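Local structure of multiheme cytochrome cf (Carboxydothermus ferrireducens DSM 11255, 6QVM) at residues F84-K89 against T226-S231; H318-P323 against C351-G356. The protein probably inserts into the S-layer and passes electrons through eleven heme c groups to insoluble extracellular iron(III). All blocks are in the same frame, centred on the assembly; numbering follows the deposited sequence. Where two conformers were deposited one is given.

Contact 1 of 2, residues F84-K89 against T226-S231. With HEC (heme c), chain G.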
loop_
_atom_site.group_PDB
_atom_site.type_symbol
_atom_site.label_atom_id
_atom_site.label_comp_id
_atom_site.label_asym_id
_atom_site.label_seq_id
_atom_site.Cartn_x
_atom_site.Cartn_y
_atom_site.Cartn_z
ATOM N N PHE A 84 2.482 13.562 -20.490
ATOM C CA PHE A 84 2.804 14.735 -19.685
ATOM C C PHE A 84 3.004 14.350 -18.224
ATOM O O PHE A 84 4.007 14.717 -17.602
ATOM C CB PHE A 84 1.690 15.777 -19.837
ATOM C CG PHE A 84 1.804 16.952 -18.896
ATOM C CD1 PHE A 84 2.637 18.019 -19.194
ATOM C CD2 PHE A 84 1.052 17.000 -17.731
ATOM C CE1 PHE A 84 2.732 19.099 -18.340
ATOM C CE2 PHE A 84 1.148 18.077 -16.871
ATOM C CZ PHE A 84 1.987 19.128 -17.178
ATOM N N MET A 85 2.075 13.568 -17.672
ATOM C CA MET A 85 2.148 13.230 -16.257
ATOM C C MET A 85 3.261 12.222 -15.979
ATOM O O MET A 85 3.922 12.300 -14.940
ATOM C CB MET A 85 0.800 12.704 -15.775
ATOM C CG MET A 85 0.675 12.674 -14.267
ATOM S SD MET A 85 -1.009 12.386 -13.704
ATOM C CE MET A 85 -0.757 12.276 -11.932
ATOM N N GLN A 86 3.487 11.272 -16.892
ATOM C CA GLN A 86 4.600 10.341 -16.728
ATOM C C GLN A 86 5.957 11.031 -16.825
ATOM O O GLN A 86 6.937 10.525 -16.265
ATOM C CB GLN A 86 4.517 9.225 -17.771
ATOM C CG GLN A 86 3.258 8.385 -17.690
ATOM C CD GLN A 86 3.322 7.155 -18.566
ATOM O OE1 GLN A 86 3.272 7.238 -19.795
ATOM N NE2 GLN A 86 3.433 5.995 -17.934
ATOM N N ASN A 87 6.032 12.169 -17.520
ATOM C CA ASN A 87 7.270 12.914 -17.708
ATOM C C ASN A 87 7.504 13.950 -16.616
ATOM O O ASN A 87 8.145 14.980 -16.873
ATOM C CB ASN A 87 7.263 13.581 -19.085
ATOM C CG ASN A 87 7.671 12.632 -20.192
ATOM O OD1 ASN A 87 8.296 11.599 -19.941
ATOM N ND2 ASN A 87 7.315 12.973 -21.422
ATOM N N GLY A 88 7.005 13.713 -15.408
ATOM C CA GLY A 88 7.130 14.709 -14.356
ATOM C C GLY A 88 6.418 16.003 -14.682
ATOM O O GLY A 88 6.930 17.086 -14.378
ATOM N N LYS A 89 5.243 15.910 -15.307
ATOM C CA LYS A 89 4.448 17.071 -15.711
ATOM C C LYS A 89 5.268 18.020 -16.585
ATOM O O LYS A 89 5.323 19.232 -16.367
ATOM C CB LYS A 89 3.855 17.774 -14.491
ATOM C CG LYS A 89 3.250 16.775 -13.510
ATOM C CD LYS A 89 1.934 17.230 -12.926
ATOM C CE LYS A 89 1.631 16.478 -11.640
ATOM N NZ LYS A 89 0.179 16.226 -11.443
ATOM N N THR A 226 3.522 -2.428 -11.351
ATOM C CA THR A 226 3.876 -1.419 -10.356
ATOM C C THR A 226 4.653 -0.263 -10.976
ATOM O O THR A 226 4.432 0.904 -10.634
ATOM C CB THR A 226 4.685 -2.073 -9.233
ATOM O OG1 THR A 226 3.807 -2.848 -8.408
ATOM C CG2 THR A 226 5.420 -1.029 -8.386
ATOM N N LYS A 227 5.547 -0.571 -11.915
ATOM C CA LYS A 227 6.400 0.462 -12.494
ATOM C C LYS A 227 5.566 1.524 -13.204
ATOM O O LYS A 227 5.904 2.715 -13.178
ATOM C CB LYS A 227 7.417 -0.174 -13.438
ATOM C CG LYS A 227 8.700 0.619 -13.616
ATOM N N LYS A 228 4.455 1.117 -13.826
ATOM C CA LYS A 228 3.582 2.084 -14.491
ATOM C C LYS A 228 2.867 2.975 -13.480
ATOM O O LYS A 228 2.731 4.187 -13.696
ATOM C CB LYS A 228 2.570 1.358 -15.378
ATOM C CG LYS A 228 1.667 2.270 -16.185
ATOM C CD LYS A 228 2.121 2.363 -17.634
ATOM C CE LYS A 228 0.960 2.168 -18.606
ATOM N NZ LYS A 228 0.116 3.386 -18.747
ATOM N N CYS A 229 2.406 2.394 -12.367
ATOM C CA CYS A 229 1.803 3.193 -11.304
ATOM C C CYS A 229 2.774 4.253 -10.799
ATOM O O CYS A 229 2.392 5.412 -10.597
ATOM C CB CYS A 229 1.357 2.294 -10.149
ATOM S SG CYS A 229 0.421 0.818 -10.626
ATOM N N GLN A 230 4.038 3.873 -10.600
ATOM C CA GLN A 230 5.021 4.797 -10.053
ATOM C C GLN A 230 5.368 5.908 -11.037
ATOM O O GLN A 230 5.741 7.005 -10.611
ATOM C CB GLN A 230 6.277 4.028 -9.643
ATOM C CG GLN A 230 6.072 3.112 -8.445
ATOM C CD GLN A 230 7.285 2.257 -8.150
ATOM O OE1 GLN A 230 7.867 1.650 -9.049
ATOM N NE2 GLN A 230 7.684 2.213 -6.885
ATOM N N SER A 231 5.245 5.654 -12.343
ATOM C CA SER A 231 5.611 6.655 -13.339
ATOM C C SER A 231 4.750 7.912 -13.246
ATOM O O SER A 231 5.192 8.981 -13.681
ATOM C CB SER A 231 5.517 6.049 -14.744
ATOM O OG SER A 231 4.165 5.798 -15.097
HETATM FE FE HEC G . -3.459 6.662 -10.391
HETATM C CHA HEC G . -5.828 8.513 -8.724
HETATM C CHB HEC G . -3.539 4.314 -7.877
HETATM C CHC HEC G . -1.334 4.641 -12.186
HETATM C CHD HEC G . -2.868 9.215 -12.608
HETATM N NA HEC G . -4.463 6.459 -8.624
HETATM C C1A HEC G . -5.422 7.329 -8.137
HETATM C C2A HEC G . -5.917 6.790 -6.885
HETATM C C3A HEC G . -5.284 5.635 -6.650
HETATM C C4A HEC G . -4.358 5.407 -7.736
HETATM C CMA HEC G . -5.500 4.714 -5.430
HETATM C CAA HEC G . -7.001 7.440 -6.002
HETATM C CBA HEC G . -8.357 6.969 -6.530
HETATM C CGA HEC G . -9.477 7.578 -5.723
HETATM O O1A HEC G . -9.453 8.816 -5.469
HETATM O O2A HEC G . -10.400 6.810 -5.338
HETATM N NB HEC G . -2.548 4.837 -10.066
HETATM C C1B HEC G . -2.861 3.974 -9.032
HETATM C C2B HEC G . -2.356 2.655 -9.379
HETATM C C3B HEC G . -1.730 2.751 -10.570
HETATM C C4B HEC G . -1.848 4.126 -11.021
HETATM C CMB HEC G . -2.478 1.407 -8.474
HETATM C CAB HEC G . -1.024 1.623 -11.359
HETATM C CBB HEC G . -2.062 0.610 -11.888
HETATM N NC HEC G . -2.300 6.894 -12.055
HETATM C C1C HEC G . -1.500 5.930 -12.634
HETATM C C2C HEC G . -0.978 6.432 -13.890
HETATM C C3C HEC G . -1.337 7.730 -13.981
HETATM C C4C HEC G . -2.206 8.026 -12.846
HETATM C CMC HEC G . 0.036 5.678 -14.786
HETATM C CAC HEC G . -0.950 8.733 -15.102
HETATM C CBC HEC G . -1.500 8.264 -16.460
HETATM N ND HEC G . -4.225 8.566 -10.615
HETATM C C1D HEC G . -3.842 9.429 -11.643
HETATM C C2D HEC G . -4.623 10.635 -11.531
HETATM C C3D HEC G . -5.553 10.423 -10.331
HETATM C C4D HEC G . -5.231 9.111 -9.817
HETATM C CMD HEC G . -4.547 11.866 -12.453
HETATM C CAD HEC G . -6.600 11.422 -9.800
HETATM C CBD HEC G . -5.889 12.460 -8.943
HETATM C CGD HEC G . -5.329 11.771 -7.728
HETATM O O1D HEC G . -6.136 11.352 -6.858
HETATM O O2D HEC G . -4.082 11.637 -7.631
#
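Gln86 reaches across from the last turn of helix 79-86 to meet Ser231 on helix 226-233, and one amide-to-hydroxyl bond carries most of the contact. NE2 of Gln86 donates to OG of Ser231 over 2.9 Å, nearly straight at 161° and close to the plane of the amide. The glutamine is placed by its torsions: CG lies beside the backbone N (chi1 -61°), and the extended chain carries NE2 across to OG, with CG and CD passing near it. The hydroxyl is gripped from two directions, since OG of Ser231 also donates to the carbonyl O of Lys228 at 2.6 Å, which limits its rotation while it accepts from the glutamine. Next to this pair of bonds the backbones come close, with CA of Gln86 making a C-H...O contact of 3.4 Å to the O of Ser231. CD of Lys228 packs against NE2 of Gln86 at 3.9 Å. With an alanine in place of the serine, the Gln86 amide is likely to lose its acceptor and be free to turn, and the Lys228 carbonyl its side-chain donor. On the heme side, Met85 stretches out until its CE lies 3.8 Å from the meso carbon CHD of the heme c bonded to Cys229, whose SG is joined covalently to CAB of that heme. Ser231 stands between the two cysteines, Cys229 and Cys232, of a CXXCH heme-attachment motif, here met by the end of helix 79-86 from an earlier part of the chain.

Contact 2 of 2, residues H318-P323 against C351-G356. With HEC (heme c), chain I.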
loop_
_atom_site.group_PDB
_atom_site.type_symbol
_atom_site.label_atom_id
_atom_site.label_comp_id
_atom_site.label_asym_id
_atom_site.label_seq_id
_atom_site.Cartn_x
_atom_site.Cartn_y
_atom_site.Cartn_z
ATOM N N HIS A 318 1.659 -14.599 -3.309
ATOM C CA HIS A 318 3.009 -14.105 -3.523
ATOM C C HIS A 318 3.183 -13.378 -4.852
ATOM O O HIS A 318 4.267 -12.852 -5.111
ATOM C CB HIS A 318 4.028 -15.250 -3.426
ATOM C CG HIS A 318 3.994 -16.003 -2.135
ATOM N ND1 HIS A 318 4.702 -17.170 -1.945
ATOM C CD2 HIS A 318 3.331 -15.769 -0.975
ATOM C CE1 HIS A 318 4.481 -17.621 -0.721
ATOM N NE2 HIS A 318 3.662 -16.784 -0.105
ATOM N N VAL A 319 2.147 -13.313 -5.687
ATOM C CA VAL A 319 2.245 -12.710 -7.007
ATOM C C VAL A 319 1.018 -11.844 -7.262
ATOM O O VAL A 319 0.062 -11.822 -6.487
ATOM C CB VAL A 319 2.409 -13.762 -8.126
ATOM C CG1 VAL A 319 3.669 -14.601 -7.889
ATOM C CG2 VAL A 319 1.179 -14.633 -8.204
ATOM N N THR A 320 1.071 -11.112 -8.371
ATOM C CA THR A 320 0.057 -10.133 -8.728
ATOM C C THR A 320 -0.288 -10.289 -10.199
ATOM O O THR A 320 0.571 -10.631 -11.015
ATOM C CB THR A 320 0.557 -8.705 -8.462
ATOM O OG1 THR A 320 0.929 -8.572 -7.086
ATOM C CG2 THR A 320 -0.528 -7.672 -8.801
ATOM N N GLY A 321 -1.553 -10.049 -10.534
ATOM C CA GLY A 321 -1.941 -9.828 -11.909
ATOM C C GLY A 321 -2.691 -10.946 -12.591
ATOM O O GLY A 321 -2.915 -10.859 -13.804
ATOM N N TYR A 322 -3.089 -11.983 -11.866
ATOM C CA TYR A 322 -3.784 -13.082 -12.515
ATOM C C TYR A 322 -5.294 -12.865 -12.489
ATOM O O TYR A 322 -5.810 -12.088 -11.678
ATOM C CB TYR A 322 -3.414 -14.404 -11.842
ATOM C CG TYR A 322 -3.561 -14.433 -10.337
ATOM C CD1 TYR A 322 -4.755 -14.810 -9.741
ATOM C CD2 TYR A 322 -2.491 -14.105 -9.515
ATOM C CE1 TYR A 322 -4.881 -14.846 -8.362
ATOM C CE2 TYR A 322 -2.607 -14.138 -8.143
ATOM C CZ TYR A 322 -3.800 -14.511 -7.570
ATOM O OH TYR A 322 -3.905 -14.546 -6.202
ATOM N N PRO A 323 -6.035 -13.528 -13.383
ATOM C CA PRO A 323 -7.484 -13.290 -13.459
ATOM C C PRO A 323 -8.199 -13.664 -12.171
ATOM O O PRO A 323 -7.848 -14.636 -11.498
ATOM C CB PRO A 323 -7.933 -14.184 -14.621
ATOM C CG PRO A 323 -6.706 -14.395 -15.433
ATOM C CD PRO A 323 -5.573 -14.433 -14.449
ATOM N N CYS A 351 1.334 -2.844 -6.489
ATOM C CA CYS A 351 0.282 -1.883 -6.172
ATOM C C CYS A 351 -1.096 -2.475 -6.402
ATOM O O CYS A 351 -2.005 -2.300 -5.582
ATOM C CB CYS A 351 0.441 -0.619 -7.016
ATOM S SG CYS A 351 2.129 -0.040 -7.219
ATOM N N GLU A 352 -1.264 -3.189 -7.510
ATOM C CA GLU A 352 -2.577 -3.668 -7.907
ATOM C C GLU A 352 -3.045 -4.867 -7.104
ATOM O O GLU A 352 -4.193 -5.293 -7.274
ATOM C CB GLU A 352 -2.556 -3.991 -9.397
ATOM C CG GLU A 352 -2.330 -2.750 -10.262
ATOM C CD GLU A 352 -1.883 -3.082 -11.678
ATOM O OE1 GLU A 352 -2.689 -2.893 -12.622
ATOM O OE2 GLU A 352 -0.729 -3.545 -11.835
ATOM N N ALA A 353 -2.196 -5.418 -6.232
ATOM C CA ALA A 353 -2.671 -6.470 -5.342
ATOM C C ALA A 353 -3.662 -5.914 -4.328
ATOM O O ALA A 353 -4.531 -6.641 -3.843
ATOM C CB ALA A 353 -1.499 -7.141 -4.632
ATOM N N CYS A 354 -3.561 -4.626 -4.022
ATOM C CA CYS A 354 -4.513 -3.931 -3.164
ATOM C C CYS A 354 -5.455 -3.009 -3.929
ATOM O O CYS A 354 -6.635 -2.910 -3.579
ATOM C CB CYS A 354 -3.769 -3.107 -2.109
ATOM S SG CYS A 354 -2.608 -4.047 -1.098
ATOM N N HIS A 355 -4.978 -2.358 -4.988
ATOM C CA HIS A 355 -5.767 -1.377 -5.724
ATOM C C HIS A 355 -6.504 -1.987 -6.905
ATOM O O HIS A 355 -7.206 -1.265 -7.621
ATOM C CB HIS A 355 -4.868 -0.230 -6.205
ATOM C CG HIS A 355 -4.272 0.575 -5.094
ATOM N ND1 HIS A 355 -4.978 1.545 -4.416
ATOM C CD2 HIS A 355 -3.042 0.542 -4.529
ATOM C CE1 HIS A 355 -4.207 2.081 -3.486
ATOM N NE2 HIS A 355 -3.026 1.492 -3.536
ATOM N N GLY A 356 -6.352 -3.290 -7.128
ATOM C CA GLY A 356 -7.064 -3.977 -8.177
ATOM C C GLY A 356 -6.471 -3.736 -9.550
ATOM O O GLY A 356 -5.489 -3.008 -9.703
HETATM FE FE HEC I . -1.873 2.311 -2.207
HETATM C CHA HEC I . -3.897 4.694 -0.800
HETATM C CHB HEC I . -1.122 4.524 -4.758
HETATM C CHC HEC I . 0.423 0.096 -3.450
HETATM C CHD HEC I . -3.097 -0.114 -0.110
HETATM N NA HEC I . -2.404 4.245 -2.697
HETATM C C1A HEC I . -3.282 5.043 -1.987
HETATM C C2A HEC I . -3.447 6.304 -2.687
HETATM C C3A HEC I . -2.684 6.241 -3.791
HETATM C C4A HEC I . -2.019 4.955 -3.810
HETATM C CMA HEC I . -2.529 7.322 -4.878
HETATM C CAA HEC I . -4.383 7.449 -2.204
HETATM C CBA HEC I . -3.705 8.805 -1.960
HETATM C CGA HEC I . -2.336 8.675 -1.340
HETATM O O1A HEC I . -2.210 8.021 -0.270
HETATM O O2A HEC I . -1.370 9.245 -1.915
HETATM N NB HEC I . -0.608 2.293 -3.825
HETATM C C1B HEC I . -0.383 3.361 -4.683
HETATM C C2B HEC I . 0.766 3.042 -5.501
HETATM C C3B HEC I . 1.194 1.804 -5.159
HETATM C C4B HEC I . 0.340 1.321 -4.081
HETATM C CMB HEC I . 1.295 3.969 -6.620
HETATM C CAB HEC I . 2.378 1.005 -5.766
HETATM C CBB HEC I . 3.703 1.797 -5.706
HETATM N NC HEC I . -1.465 0.340 -1.882
HETATM C C1C HEC I . -0.432 -0.370 -2.469
HETATM C C2C HEC I . -0.421 -1.711 -1.910
HETATM C C3C HEC I . -1.304 -1.733 -0.885
HETATM C C4C HEC I . -2.035 -0.469 -0.917
HETATM C CMC HEC I . 0.695 -2.740 -2.203
HETATM C CAC HEC I . -1.657 -2.922 0.058
HETATM C CBC HEC I . -0.449 -3.530 0.811
HETATM N ND HEC I . -3.293 2.287 -0.704
HETATM C C1D HEC I . -3.588 1.164 0.063
HETATM C C2D HEC I . -4.529 1.546 1.082
HETATM C C3D HEC I . -4.788 3.041 0.869
HETATM C C4D HEC I . -3.971 3.422 -0.259
HETATM C CMD HEC I . -5.142 0.632 2.156
HETATM C CAD HEC I . -5.700 3.949 1.715
HETATM C CBD HEC I . -4.743 4.690 2.650
HETATM C CGD HEC I . -5.432 5.122 3.921
HETATM O O1D HEC I . -4.737 5.197 4.973
HETATM O O2D HEC I . -6.666 5.387 3.883
#
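Thr320 presses its side chain onto the short helix 352-355, and the tight part of the contact is scarcely larger than this one residue. Its methyl CG2, anti to the backbone N, faces the peptide between Glu352 and Ala353, 3.8 Å from the N of Ala353 and 4.2 Å from CB of Glu352. The other branch, OG1, lies against the methyl CB of Ala353 at 3.7 Å. No hydrogen bond crosses between the segments, so the touch is purely van der Waals; the buried hydroxyl finds its polar partners in the O of Gly348 and the N of Gly350. The Glu352 carboxylate is likewise held by backbone N-H groups, those of Ala224, Gly225 and Gly358. Away from this point the segments diverge: Gly321 and Gly356 are partly exposed, and Pro323 lies at the surface of the chain. The far side of the helix is fixed much more firmly, by bonds to its own heme c: SG of Cys351 to CAB at 1.8 Å, SG of Cys354 to CAC at 1.9 Å, and NE2 of His355 to the iron at 1.9 Å, with His480 as second axial ligand. Strand 319-320 directly follows His318, the histidine of another CXXCH motif, so the exit of one heme-binding motif packs on the helix of a second. The strand pairs antiparallel with strand 346-347, which leads within a few residues into that same helix.

The two contacts, with centres about 19 Å apart, flank a pair of neighbouring hemes and show how a multiheme cytochrome brings adjacent cofactors together through their CXXCH segments. Contact 1 involves the segment bonded to one heme (chain G), contact 2 that bonded to an adjacent heme (chain I). The segments 226-231 and 351-356 also touch directly: OG1 of Thr226 lies 3.1 Å from N of Cys351, a probable hydrogen bond, and CB of Cys229 packs 3.8 Å from SG of Cys351. FE of HEC (chain G) lies 9.4 Å from FE of HEC (chain I), a separation consistent with rapid electron transfer. Met85 also comes within about 3 Å, nearest atoms, of a further heme.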